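Local coordinates for protein putative oxidoreductase yhhX (PDB 3F4L) that is a probable oxidoreductase of the Gfo/Idh/MocA family, thought to bind a nicotinamide dinucleotide and perhaps to act on scyllo-inositol with NADP+, at residues N91-K96 against T120-R125; R126-F131 against M180-S185; A6-G11 against V71-D76; S77-A82 against P97-L102; I146-S151 against K220-T225. One frame throughout, in Å; residues are numbered along the deposited sequence.

Interaction 1: N91-K96 against T120-R125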
# COMPACT_ATOMS: atom_id res chain seq x y z
N ASN A 91 40.72 0.41 -5.83
CA ASN A 91 39.30 0.51 -6.16
C ASN A 91 38.63 0.10 -4.85
O ASN A 91 39.18 -0.70 -4.10
CB ASN A 91 38.94 -0.47 -7.27
CG ASN A 91 39.53 -0.06 -8.59
OD1 ASN A 91 39.13 0.94 -9.18
ND2 ASN A 91 40.52 -0.82 -9.06
N VAL A 92 37.45 0.64 -4.58
CA VAL A 92 36.77 0.35 -3.32
C VAL A 92 35.30 -0.06 -3.42
O VAL A 92 34.50 0.58 -4.12
CB VAL A 92 36.87 1.57 -2.36
CG1 VAL A 92 36.12 1.30 -1.07
CG2 VAL A 92 38.33 1.88 -2.06
N LEU A 93 34.95 -1.12 -2.69
CA LEU A 93 33.58 -1.63 -2.62
C LEU A 93 33.19 -1.45 -1.15
O LEU A 93 33.86 -1.96 -0.25
CB LEU A 93 33.53 -3.11 -3.02
CG LEU A 93 32.17 -3.84 -2.95
CD1 LEU A 93 31.15 -3.19 -3.88
CD2 LEU A 93 32.38 -5.30 -3.34
N VAL A 94 32.12 -0.70 -0.89
CA VAL A 94 31.71 -0.42 0.48
C VAL A 94 30.35 -0.99 0.88
O VAL A 94 29.36 -0.80 0.18
CB VAL A 94 31.68 1.10 0.74
CG1 VAL A 94 31.57 1.35 2.24
CG2 VAL A 94 32.93 1.76 0.18
N GLU A 95 30.30 -1.66 2.02
CA GLU A 95 29.05 -2.22 2.53
C GLU A 95 28.15 -1.12 3.09
O GLU A 95 28.62 -0.03 3.41
CB GLU A 95 29.32 -3.24 3.62
CG GLU A 95 29.50 -4.65 3.11
CD GLU A 95 29.37 -5.67 4.22
OE1 GLU A 95 29.23 -6.87 3.91
OE2 GLU A 95 29.41 -5.26 5.40
N LYS A 96 26.86 -1.41 3.19
CA LYS A 96 25.88 -0.45 3.72
C LYS A 96 26.27 -0.00 5.13
O LYS A 96 26.64 -0.83 5.97
CB LYS A 96 24.48 -1.08 3.74
CG LYS A 96 24.02 -1.62 2.39
CD LYS A 96 24.76 -2.90 1.95
CE LYS A 96 24.42 -4.08 2.89
NZ LYS A 96 24.87 -5.40 2.37
N THR A 120 32.22 2.18 -5.00
CA THR A 120 30.80 1.87 -5.12
C THR A 120 30.26 1.11 -3.93
O THR A 120 31.01 0.45 -3.21
CB THR A 120 30.56 1.00 -6.39
OG1 THR A 120 29.17 0.66 -6.49
CG2 THR A 120 31.38 -0.29 -6.32
N PRO A 121 28.94 1.21 -3.68
CA PRO A 121 28.35 0.48 -2.55
C PRO A 121 28.12 -0.97 -3.00
O PRO A 121 28.22 -1.28 -4.18
CB PRO A 121 27.04 1.24 -2.32
CG PRO A 121 26.65 1.64 -3.71
CD PRO A 121 27.97 2.13 -4.29
N TYR A 122 27.81 -1.84 -2.04
CA TYR A 122 27.56 -3.25 -2.30
C TYR A 122 26.04 -3.44 -2.33
O TYR A 122 25.42 -3.60 -1.28
CB TYR A 122 28.18 -4.10 -1.18
CG TYR A 122 28.02 -5.61 -1.28
CD1 TYR A 122 28.47 -6.31 -2.40
CD2 TYR A 122 27.47 -6.33 -0.24
CE1 TYR A 122 28.37 -7.70 -2.47
CE2 TYR A 122 27.36 -7.72 -0.30
CZ TYR A 122 27.82 -8.39 -1.42
OH TYR A 122 27.71 -9.76 -1.47
N GLN A 123 25.44 -3.39 -3.51
CA GLN A 123 23.99 -3.55 -3.63
C GLN A 123 23.70 -4.93 -4.20
O GLN A 123 23.22 -5.07 -5.31
CB GLN A 123 23.40 -2.47 -4.54
CG GLN A 123 23.63 -1.05 -4.04
CD GLN A 123 22.99 -0.78 -2.68
OE1 GLN A 123 22.23 -1.60 -2.17
NE2 GLN A 123 23.29 0.38 -2.10
N ASN A 124 23.99 -5.96 -3.40
CA ASN A 124 23.79 -7.33 -3.82
C ASN A 124 22.33 -7.71 -4.07
O ASN A 124 22.06 -8.64 -4.82
CB ASN A 124 24.41 -8.29 -2.79
CG ASN A 124 23.81 -8.14 -1.39
OD1 ASN A 124 23.73 -7.04 -0.85
ND2 ASN A 124 23.40 -9.26 -0.79
N ARG A 125 21.39 -7.00 -3.46
CA ARG A 125 19.98 -7.36 -3.67
C ARG A 125 19.47 -7.02 -5.06
O ARG A 125 18.29 -7.23 -5.39
CB ARG A 125 19.10 -6.73 -2.57
CG ARG A 125 19.56 -7.13 -1.15
CD ARG A 125 18.42 -7.21 -0.13
NE ARG A 125 17.66 -8.44 -0.31
CZ ARG A 125 17.61 -9.44 0.56
NH1 ARG A 125 18.26 -9.37 1.71
NH2 ARG A 125 16.92 -10.52 0.26

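Interaction 2: R126-F131 against M180-S185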
# COMPACT_ATOMS: atom_id res chain seq x y z
N ARG A 126 20.36 -6.50 -5.90
CA ARG A 126 20.00 -6.22 -7.27
C ARG A 126 20.02 -7.56 -7.98
O ARG A 126 19.58 -7.69 -9.11
CB ARG A 126 21.01 -5.27 -7.92
CG ARG A 126 20.84 -3.84 -7.45
CD ARG A 126 21.62 -2.86 -8.31
NE ARG A 126 21.40 -1.49 -7.86
CZ ARG A 126 21.69 -0.42 -8.59
NH1 ARG A 126 22.22 -0.57 -9.80
NH2 ARG A 126 21.44 0.79 -8.13
N PHE A 127 20.54 -8.56 -7.28
CA PHE A 127 20.60 -9.89 -7.83
C PHE A 127 19.77 -10.89 -7.03
O PHE A 127 20.07 -12.07 -7.01
CB PHE A 127 22.06 -10.34 -7.95
CG PHE A 127 22.89 -9.44 -8.81
CD1 PHE A 127 22.60 -9.30 -10.17
CD2 PHE A 127 23.90 -8.67 -8.26
CE1 PHE A 127 23.31 -8.41 -10.97
CE2 PHE A 127 24.62 -7.76 -9.06
CZ PHE A 127 24.32 -7.63 -10.41
N ASP A 128 18.74 -10.39 -6.34
CA ASP A 128 17.81 -11.24 -5.59
C ASP A 128 16.90 -11.85 -6.66
O ASP A 128 16.47 -11.14 -7.58
CB ASP A 128 16.96 -10.43 -4.62
CG ASP A 128 17.50 -10.45 -3.20
OD1 ASP A 128 18.37 -11.32 -2.90
OD2 ASP A 128 17.04 -9.63 -2.38
N SER A 129 16.60 -13.14 -6.54
CA SER A 129 15.75 -13.81 -7.53
C SER A 129 14.36 -13.19 -7.65
O SER A 129 13.84 -13.07 -8.76
CB SER A 129 15.61 -15.30 -7.21
OG SER A 129 15.05 -15.48 -5.93
N CYS A 130 13.75 -12.83 -6.53
CA CYS A 130 12.43 -12.21 -6.53
C CYS A 130 12.44 -10.92 -7.36
O CYS A 130 11.61 -10.71 -8.25
CB CYS A 130 11.99 -11.92 -5.09
SG CYS A 130 13.30 -11.26 -4.01
N PHE A 131 13.40 -10.06 -7.05
CA PHE A 131 13.56 -8.80 -7.75
C PHE A 131 13.82 -9.02 -9.25
O PHE A 131 13.16 -8.39 -10.10
CB PHE A 131 14.72 -8.00 -7.14
CG PHE A 131 15.08 -6.78 -7.92
CD1 PHE A 131 14.19 -5.72 -8.02
CD2 PHE A 131 16.30 -6.71 -8.59
CE1 PHE A 131 14.51 -4.60 -8.79
CE2 PHE A 131 16.62 -5.59 -9.37
CZ PHE A 131 15.73 -4.54 -9.46
N MSE A 180 14.87 0.40 -1.65
CA MSE A 180 14.76 1.61 -2.46
C MSE A 180 15.77 1.58 -3.60
O MSE A 180 15.51 2.08 -4.69
CB MSE A 180 14.97 2.88 -1.63
CG MSE A 180 13.81 3.21 -0.68
SE MSE A 180 13.72 5.13 -0.34
CE MSE A 180 15.42 5.34 0.54
N ASP A 181 16.94 0.99 -3.35
CA ASP A 181 17.96 0.87 -4.39
C ASP A 181 17.42 0.07 -5.58
O ASP A 181 17.70 0.40 -6.73
CB ASP A 181 19.21 0.16 -3.84
CG ASP A 181 20.21 -0.15 -4.93
OD1 ASP A 181 20.91 0.78 -5.39
OD2 ASP A 181 20.29 -1.33 -5.34
N GLN A 182 16.65 -0.98 -5.30
CA GLN A 182 16.08 -1.79 -6.38
C GLN A 182 15.15 -0.94 -7.23
O GLN A 182 15.19 -1.00 -8.46
CB GLN A 182 15.29 -2.97 -5.80
CG GLN A 182 16.13 -3.99 -5.06
CD GLN A 182 15.30 -5.13 -4.49
OE1 GLN A 182 14.24 -4.90 -3.93
NE2 GLN A 182 15.82 -6.36 -4.59
N ILE A 183 14.31 -0.13 -6.59
CA ILE A 183 13.38 0.72 -7.33
C ILE A 183 14.15 1.75 -8.14
O ILE A 183 13.85 2.00 -9.31
CB ILE A 183 12.38 1.45 -6.37
CG1 ILE A 183 11.50 0.43 -5.65
CG2 ILE A 183 11.51 2.42 -7.15
CD1 ILE A 183 10.83 -0.59 -6.59
N ILE A 184 15.16 2.34 -7.52
CA ILE A 184 15.97 3.34 -8.20
C ILE A 184 16.70 2.74 -9.41
O ILE A 184 16.79 3.38 -10.46
CB ILE A 184 16.98 3.98 -7.20
CG1 ILE A 184 16.21 4.88 -6.22
CG2 ILE A 184 18.05 4.75 -7.93
CD1 ILE A 184 16.98 5.27 -4.99
N SER A 185 17.19 1.50 -9.29
CA SER A 185 17.88 0.88 -10.41
C SER A 185 16.93 0.66 -11.60
O SER A 185 17.38 0.57 -12.74
CB SER A 185 18.48 -0.47 -10.00
OG SER A 185 17.48 -1.47 -9.95
O HOH W 1 14.63 -8.60 -3.02

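Interaction 3: A6-G11 against V71-D76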
# COMPACT_ATOMS: atom_id res chain seq x y z
N ALA A 6 41.16 -7.42 -1.06
CA ALA A 6 41.39 -7.47 0.37
C ALA A 6 40.18 -6.94 1.12
O ALA A 6 39.48 -6.05 0.64
CB ALA A 6 42.63 -6.66 0.73
N PHE A 7 39.93 -7.48 2.30
CA PHE A 7 38.80 -7.02 3.09
C PHE A 7 39.21 -6.26 4.32
O PHE A 7 40.16 -6.63 5.01
CB PHE A 7 37.92 -8.20 3.52
CG PHE A 7 37.19 -8.84 2.41
CD1 PHE A 7 37.82 -9.73 1.56
CD2 PHE A 7 35.85 -8.52 2.18
CE1 PHE A 7 37.13 -10.30 0.49
CE2 PHE A 7 35.15 -9.08 1.12
CZ PHE A 7 35.79 -9.97 0.27
N ILE A 8 38.49 -5.17 4.59
CA ILE A 8 38.71 -4.40 5.80
C ILE A 8 37.52 -4.81 6.65
O ILE A 8 36.39 -4.38 6.40
CB ILE A 8 38.63 -2.88 5.56
CG1 ILE A 8 39.61 -2.45 4.47
CG2 ILE A 8 38.92 -2.15 6.86
CD1 ILE A 8 41.02 -2.81 4.74
N GLY A 9 37.78 -5.66 7.63
CA GLY A 9 36.72 -6.13 8.50
C GLY A 9 36.50 -7.61 8.27
O GLY A 9 36.47 -8.09 7.14
N PHE A 10 36.34 -8.36 9.36
CA PHE A 10 36.11 -9.79 9.23
C PHE A 10 34.97 -10.22 10.15
O PHE A 10 35.14 -11.10 10.99
CB PHE A 10 37.39 -10.56 9.58
CG PHE A 10 37.32 -12.03 9.25
CD1 PHE A 10 36.91 -12.45 7.99
CD2 PHE A 10 37.69 -12.99 10.19
CE1 PHE A 10 36.87 -13.80 7.67
CE2 PHE A 10 37.66 -14.35 9.87
CZ PHE A 10 37.25 -14.75 8.60
N GLY A 11 33.82 -9.59 9.99
CA GLY A 11 32.67 -9.93 10.80
C GLY A 11 31.74 -10.88 10.06
O GLY A 11 32.16 -11.56 9.11
N VAL A 71 35.33 -2.68 2.15
CA VAL A 71 35.15 -2.17 3.51
C VAL A 71 33.88 -2.73 4.15
O VAL A 71 32.77 -2.41 3.73
CB VAL A 71 35.08 -0.65 3.49
CG1 VAL A 71 35.01 -0.12 4.91
CG2 VAL A 71 36.29 -0.09 2.75
N CYS A 72 34.07 -3.57 5.17
CA CYS A 72 32.96 -4.21 5.88
C CYS A 72 33.02 -3.98 7.37
O CYS A 72 32.53 -4.80 8.14
CB CYS A 72 33.01 -5.72 5.65
SG CYS A 72 33.17 -6.22 3.95
N THR A 73 33.62 -2.87 7.79
CA THR A 73 33.73 -2.55 9.21
C THR A 73 32.45 -1.87 9.69
O THR A 73 31.41 -1.95 9.04
CB THR A 73 34.91 -1.58 9.49
OG1 THR A 73 34.79 -0.40 8.68
CG2 THR A 73 36.25 -2.27 9.21
N HIS A 74 32.55 -1.21 10.83
CA HIS A 74 31.42 -0.50 11.41
C HIS A 74 31.09 0.69 10.51
O HIS A 74 31.98 1.38 10.02
CB HIS A 74 31.79 -0.01 12.81
CG HIS A 74 30.66 0.63 13.54
ND1 HIS A 74 30.03 1.78 13.10
CD2 HIS A 74 30.04 0.30 14.71
CE1 HIS A 74 29.08 2.12 13.95
NE2 HIS A 74 29.07 1.24 14.93
N ALA A 75 29.80 0.92 10.31
CA ALA A 75 29.33 2.02 9.48
C ALA A 75 30.12 3.32 9.66
O ALA A 75 30.50 3.98 8.69
CB ALA A 75 27.85 2.28 9.75
N ASP A 76 30.36 3.69 10.92
CA ASP A 76 31.07 4.93 11.23
C ASP A 76 32.49 5.06 10.69
O ASP A 76 33.06 6.15 10.72
CB ASP A 76 31.11 5.16 12.74
CG ASP A 76 29.78 5.57 13.29
OD1 ASP A 76 29.17 6.52 12.75
OD2 ASP A 76 29.33 4.95 14.28

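Interaction 4: S77-A82 against P97-L102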
# COMPACT_ATOMS: atom_id res chain seq x y z
N SER A 77 33.06 3.96 10.21
CA SER A 77 34.42 4.03 9.70
C SER A 77 34.50 3.82 8.20
O SER A 77 35.59 3.84 7.62
CB SER A 77 35.31 3.01 10.43
OG SER A 77 34.87 1.68 10.23
N HIS A 78 33.34 3.66 7.56
CA HIS A 78 33.31 3.45 6.11
C HIS A 78 33.94 4.58 5.31
O HIS A 78 34.74 4.34 4.42
CB HIS A 78 31.87 3.22 5.63
CG HIS A 78 31.31 1.89 6.00
ND1 HIS A 78 30.08 1.45 5.55
CD2 HIS A 78 31.80 0.91 6.79
CE1 HIS A 78 29.84 0.25 6.05
NE2 HIS A 78 30.86 -0.10 6.81
N PHE A 79 33.58 5.82 5.62
CA PHE A 79 34.14 6.94 4.88
C PHE A 79 35.66 6.98 5.01
O PHE A 79 36.38 7.10 4.01
CB PHE A 79 33.58 8.27 5.36
CG PHE A 79 34.24 9.46 4.72
CD1 PHE A 79 33.96 9.78 3.39
CD2 PHE A 79 35.17 10.22 5.41
CE1 PHE A 79 34.62 10.84 2.77
CE2 PHE A 79 35.83 11.28 4.80
CZ PHE A 79 35.56 11.59 3.47
N GLU A 80 36.13 6.89 6.24
CA GLU A 80 37.56 6.94 6.54
C GLU A 80 38.36 5.85 5.82
O GLU A 80 39.37 6.15 5.19
CB GLU A 80 37.78 6.85 8.05
CG GLU A 80 39.22 7.11 8.49
CD GLU A 80 39.73 8.48 8.07
OE1 GLU A 80 40.91 8.79 8.35
OE2 GLU A 80 38.94 9.25 7.47
N TYR A 81 37.92 4.60 5.92
CA TYR A 81 38.62 3.52 5.25
C TYR A 81 38.55 3.64 3.72
O TYR A 81 39.53 3.38 3.02
CB TYR A 81 38.07 2.16 5.68
CG TYR A 81 38.55 1.69 7.03
CD1 TYR A 81 39.91 1.63 7.33
CD2 TYR A 81 37.64 1.31 8.02
CE1 TYR A 81 40.36 1.20 8.57
CE2 TYR A 81 38.08 0.87 9.27
CZ TYR A 81 39.44 0.82 9.54
OH TYR A 81 39.89 0.38 10.76
N ALA A 82 37.38 4.01 3.20
CA ALA A 82 37.21 4.15 1.76
C ALA A 82 38.16 5.22 1.21
O ALA A 82 38.81 5.02 0.19
CB ALA A 82 35.77 4.52 1.43
N PRO A 97 26.21 1.31 5.42
CA PRO A 97 25.84 2.43 4.56
C PRO A 97 27.09 2.96 3.85
O PRO A 97 28.17 2.97 4.44
CB PRO A 97 25.28 3.47 5.54
CG PRO A 97 25.40 2.82 6.93
CD PRO A 97 26.47 1.79 6.79
N PHE A 98 26.94 3.38 2.61
CA PHE A 98 28.05 3.91 1.81
C PHE A 98 28.85 4.94 2.61
O PHE A 98 30.06 4.82 2.78
CB PHE A 98 27.51 4.54 0.53
CG PHE A 98 28.55 4.80 -0.50
CD1 PHE A 98 29.38 3.77 -0.94
CD2 PHE A 98 28.70 6.07 -1.05
CE1 PHE A 98 30.36 4.00 -1.91
CE2 PHE A 98 29.68 6.31 -2.02
CZ PHE A 98 30.51 5.27 -2.45
N THR A 99 28.14 5.96 3.09
CA THR A 99 28.73 7.02 3.90
C THR A 99 27.66 7.51 4.84
O THR A 99 26.47 7.23 4.63
CB THR A 99 29.20 8.23 3.05
OG1 THR A 99 28.14 8.66 2.18
CG2 THR A 99 30.42 7.87 2.22
N PRO A 100 28.05 8.22 5.91
CA PRO A 100 27.04 8.71 6.84
C PRO A 100 26.19 9.80 6.21
O PRO A 100 25.02 9.97 6.57
CB PRO A 100 27.87 9.25 8.01
CG PRO A 100 29.13 8.42 7.94
CD PRO A 100 29.40 8.41 6.46
N THR A 101 26.77 10.53 5.26
CA THR A 101 26.07 11.64 4.62
C THR A 101 26.24 11.77 3.11
O THR A 101 27.14 11.18 2.51
CB THR A 101 26.50 12.98 5.24
OG1 THR A 101 27.80 13.33 4.76
CG2 THR A 101 26.54 12.87 6.74
N LEU A 102 25.37 12.58 2.52
CA LEU A 102 25.36 12.84 1.09
C LEU A 102 26.65 13.54 0.65
O LEU A 102 27.26 13.18 -0.36
CB LEU A 102 24.14 13.69 0.74
CG LEU A 102 23.74 13.95 -0.71
CD1 LEU A 102 23.56 12.64 -1.46
CD2 LEU A 102 22.45 14.77 -0.73

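Interaction 5: I146-S151 against K220-T225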
# COMPACT_ATOMS: atom_id res chain seq x y z
N ILE A 146 3.71 0.77 -17.04
CA ILE A 146 3.68 0.48 -15.61
C ILE A 146 3.13 1.65 -14.80
O ILE A 146 3.55 2.78 -14.99
CB ILE A 146 5.09 0.14 -15.09
CG1 ILE A 146 5.69 -0.98 -15.95
CG2 ILE A 146 5.04 -0.23 -13.61
CD1 ILE A 146 4.80 -2.22 -16.02
N VAL A 147 2.18 1.38 -13.91
CA VAL A 147 1.62 2.44 -13.10
C VAL A 147 1.86 2.25 -11.61
O VAL A 147 1.82 3.22 -10.85
CB VAL A 147 0.11 2.61 -13.37
CG1 VAL A 147 -0.10 3.09 -14.79
CG2 VAL A 147 -0.63 1.30 -13.12
N GLU A 148 2.13 1.02 -11.18
CA GLU A 148 2.39 0.81 -9.77
C GLU A 148 3.28 -0.40 -9.48
O GLU A 148 3.17 -1.45 -10.10
CB GLU A 148 1.08 0.68 -8.99
CG GLU A 148 1.28 0.77 -7.47
CD GLU A 148 0.13 1.44 -6.74
OE1 GLU A 148 -0.32 2.51 -7.20
OE2 GLU A 148 -0.32 0.92 -5.69
N VAL A 149 4.19 -0.20 -8.53
CA VAL A 149 5.12 -1.23 -8.09
C VAL A 149 5.05 -1.20 -6.57
O VAL A 149 5.00 -0.12 -5.96
CB VAL A 149 6.57 -0.92 -8.57
CG1 VAL A 149 7.57 -1.94 -7.98
CG2 VAL A 149 6.64 -0.98 -10.09
N GLU A 150 5.01 -2.37 -5.95
CA GLU A 150 4.94 -2.44 -4.51
C GLU A 150 5.94 -3.49 -4.04
O GLU A 150 5.91 -4.63 -4.49
CB GLU A 150 3.52 -2.82 -4.07
CG GLU A 150 3.20 -2.56 -2.60
CD GLU A 150 1.72 -2.79 -2.28
OE1 GLU A 150 0.85 -2.27 -3.01
OE2 GLU A 150 1.43 -3.48 -1.28
N SER A 151 6.83 -3.09 -3.14
CA SER A 151 7.85 -3.97 -2.60
C SER A 151 7.70 -4.10 -1.08
O SER A 151 7.58 -3.10 -0.37
CB SER A 151 9.24 -3.42 -2.93
OG SER A 151 10.25 -4.17 -2.28
N LYS A 220 3.91 5.19 -9.52
CA LYS A 220 4.20 5.20 -8.09
C LYS A 220 4.79 3.86 -7.65
O LYS A 220 4.22 2.79 -7.91
CB LYS A 220 2.94 5.50 -7.25
CG LYS A 220 3.24 5.64 -5.75
CD LYS A 220 2.02 5.98 -4.89
CE LYS A 220 1.10 4.80 -4.67
NZ LYS A 220 -0.08 5.17 -3.83
N ALA A 221 5.96 3.93 -7.02
CA ALA A 221 6.65 2.75 -6.52
C ALA A 221 6.65 2.82 -5.00
O ALA A 221 7.13 3.79 -4.40
CB ALA A 221 8.09 2.72 -7.03
N ILE A 222 6.11 1.78 -4.38
CA ILE A 222 6.00 1.70 -2.93
C ILE A 222 6.99 0.71 -2.32
O ILE A 222 7.11 -0.43 -2.77
CB ILE A 222 4.56 1.29 -2.55
CG1 ILE A 222 3.59 2.41 -2.94
CG2 ILE A 222 4.48 0.98 -1.07
CD1 ILE A 222 2.12 2.06 -2.73
N VAL A 223 7.72 1.16 -1.31
CA VAL A 223 8.67 0.30 -0.62
C VAL A 223 8.29 0.35 0.85
O VAL A 223 8.20 1.42 1.44
CB VAL A 223 10.11 0.81 -0.75
CG1 VAL A 223 11.01 -0.00 0.12
CG2 VAL A 223 10.57 0.73 -2.21
N LYS A 224 8.06 -0.81 1.46
CA LYS A 224 7.68 -0.80 2.86
C LYS A 224 8.08 -2.04 3.63
O LYS A 224 8.23 -3.12 3.07
CB LYS A 224 6.17 -0.56 2.98
CG LYS A 224 5.33 -1.57 2.22
CD LYS A 224 3.87 -1.13 2.15
CE LYS A 224 3.20 -1.14 3.51
NZ LYS A 224 1.78 -0.69 3.43
N THR A 225 8.27 -1.85 4.93
CA THR A 225 8.63 -2.94 5.82
C THR A 225 8.01 -2.70 7.18
O THR A 225 7.77 -1.57 7.59
CB THR A 225 10.16 -3.11 6.03
OG1 THR A 225 10.58 -2.34 7.16
CG2 THR A 225 10.93 -2.72 4.80
O HOH W 2 0.45 -2.00 1.41

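Interaction 1: N91-K96 against T120-R125
Val-92 begins the contact through its carbonyl O, which takes a hydrogen bond from Thr-120 N at 2.9 Å in a parallel ladder. Leu-93 stands opposite Thr-120 with its side chain on the same face of the sheet. Its CG lies anti to the backbone N (chi1 178°), which carries the branches toward the other strand: CD1 meets Thr-120 CG2 at 3.8 Å, and CD2 reaches the Tyr-122 ring at a slant. Val-94 then bonds from both backbone ends. Its N donates to Thr-120 O at 2.8 Å, and its O accepts a weak bond from Tyr-122 N and a CA-H...O contact from Pro-121 CA at 3.2 Å. The chains now diverge. The CG of Glu-95 brushes Tyr-122 CD2 at 4.3 Å, while the carboxylate is bonded to His-18 and Ser-13. Lys-96, bent at chi2 and chi3, lays CD 3.4 Å from Tyr-122 O and carries NZ to the edge of the tyrosine ring, near its plane and hence not in cation-pi position. Asn-124 CB lies over one face of the ring, toward its rim, and the tyrosine hydroxyl is bonded to Tyr-17 O. Glu-95 and Lys-96 start the Glu-Lys-Pro signature of this family, whose lysine probably lines the active site, as in relatives. The paired strands belong to a beta-alpha-beta crossover through helix 102-115, at one border of the Rossmann sheet.

Interaction 2: R126-F131 against M180-S185
A side-on, two-nitrogen salt bridge between Arg-126 and Asp-181 ties the link that follows the Rossmann sheet to helix 171-187 of the C-terminal alpha/beta domain. Arg-126 NE donates to Asp-181 OD2 at 2.8 Å, almost straight (172°), and Arg-126 NH2 donates to Asp-181 OD1, also at 2.8 Å. Each oxygen is met on its syn side, and the two flat groups are turned only 24° apart. An extended chain from CG to NE delivers the guanidinium, whose centre is covered on one face by Ser-185 CB, 3.5 Å from Arg-126 CZ. NH2 has a second acidic partner in Glu-321, so two carboxylates share this cation. A leucine here would probably leave Asp-181 without its charged mate and take away the flat group on which Ser-185 CB rests. The second part of the contact is a stack. The amide of Gln-182 lies nearly parallel to the Phe-131 ring, 19° from it, and Gln-182 CG makes a CH-pi contact over the same ring. The amide is fixed at its nitrogen, which is bonded to Arg-125 O; Asp-128 in turn forms a salt bridge with Arg-125. A water links Asp-128 to Gln-182, donating to Asp-128 OD2 at 2.7 Å and accepting from Gln-182 NE2 at 3.0 Å.

Interaction 3: A6-G11 against V71-D76
Cys-72 N donates to Ile-8 O in a short, fairly straight hydrogen bond (2.7 Å, 161°), the one bond that joins these two segments. It forms where Ile-8 and Val-71 pair as parallel neighbours, with both side chains on one face of the sheet. Just beyond, Thr-73 lies beside Ile-8 with its side chain running the same way, and the methyls Ile-8 CG2 and Thr-73 CG2 meet at 3.6 Å. Thr-73 CG2 also stands 4.0 Å from Gly-9 CA. Here a glycine is needed: a beta carbon on Gly-9 would run into the Cys-72 carbonyl carbon and, at these backbone angles, into the carbonyl O of Ile-8. Toward Phe-7 the cysteine offers sulfur. Cys-72 SG approaches Phe-7 CD2 at 4.0 Å in the plane of the ring, an edge-on sulfur-aromatic contact. SG reaches that edge because it stands anti to its own carbonyl carbon, beside the backbone N (chi1 -50°).

In the second shell, Thr-73 OG1 is bonded to Ser-77 OG, which is consistent with the rotation that turns CG2 to Ile-8. The carbonyl of Gly-9 is held by Thr-14 OG1 at the start of helix 12-22. Gly-9 and Gly-11 belong to the glycine-rich turn after the first strand, consistent with the dinucleotide-binding loop of Rossmann folds. Strand 3-8 lies between strands 29-35 and 66-71; Phe-7 packs on Leu-19 of helix 12-22, whereas Ile-8, Val-71 and Thr-73 all touch Tyr-81 of helix 78-87.

Interaction 4: S77-A82 against P97-L102
The first turn of helix 78-87 meets an irregular segment that starts with a cis peptide bond before Pro-97, and the backbones come nearest at Phe-79 and Thr-99, whose CA atoms are 5.5 Å apart. His-78 ND1 donates to Pro-97 O at 2.7 Å, with the oxygen near the plane of the imidazole and the donor tilted 31° from the carbonyl plane. His-78 CE1 meanwhile rests 3.8 Å from Pro-97 CD, and Phe-98 O, buried and with no bonding partner in the model, lies near His-78 CB at 3.7 Å. The other ring nitrogen, NE2, is bonded to Thr-73 O. With a carbonyl at each nitrogen the ring is kept from flipping, and these acceptors might favour its doubly protonated form. Pro-97 closes the Glu-Lys-Pro signature of the Gfo/Idh/MocA family, and the bond from His-78 joins this loop to helix 78-87 of the Rossmann fold. An alanine in its place would cost Pro-97 O its imidazole donor and is likely to leave the loop freer to shift. In Phe-79, CG anti to the backbone N (chi1 174°) carries the ring outward from the helix, and Thr-99 CG2 meets its edge at Phe-79 CD1, 4.2 Å away. Phe-79 CB touches Pro-100 CD at 4.3 Å. Thr-99 OG1 bonds instead to Thr-101 O at 2.7 Å, and Thr-101 caps helix 102-115 through Gln-104 N.

Interaction 5: I146-S151 against K220-T225
Glu-148 runs alongside Lys-220, its partner on the next strand. CB lies 3.9 Å from Lys-220 O, and CG comes closer to that oxygen, at 3.6 Å. A bend at chi2 (146°) then turns the carboxylate toward the neighbouring strand: OE1 meets the methylene Lys-220 CE at 3.7 Å, and OE2 reaches Ile-222 CD1 at 4.0 Å. Lys-224 of the second subunit forms a salt bridge with this OE2. The backbones of parallel strands 146-151 and 220-225 are laced by five hydrogen bonds, among them Ile-222 N to Val-149 O at 2.7 Å. A classic beta bulge at Val-147 and Glu-148 faces His-239 on the other neighbouring strand. Glu-150 CG packs beside Ile-222 CG2, and its OE2 accepts from a water that accepts from Lys-224 NZ, itself salt-bridged to Glu-211 of its own chain. On the opposite face, Val-149 and Ala-221 turn toward helix 171-187. Lys-220 NZ bonds to Asp-196 and Glu-211 of the second subunit, at 4.3 Å from Glu-148 OE1 and thus beyond a salt bridge within the chain. The charged ends on this sheet face therefore form a network of acids and lysines that reaches across the subunit interface, where opposite charges probably offset one another.

Interactions 1, 3 and 4 form one continuous patch of the Rossmann domain, with centres about 11 Å apart in each pairing. Leu-93 O accepts from Val-71 N at 2.9 Å, joining 1 to 3, while His-78 connects 3 to 4. The patch brings the glycine-rich turn near the Glu-Lys-Pro signature, around the probable dinucleotide site. Interaction 2 adjoins interaction 1 through Arg-125 O and Gln-182 NE2, 2.7 Å apart, and so joins the Rossmann domain to helix 171-187. That helix rests on the sheet of interaction 5, where Ile-183 CG2 meets Ala-221 CB at 3.4 Å. Interactions 3 and 5 are farthest apart, about 32 Å between centres.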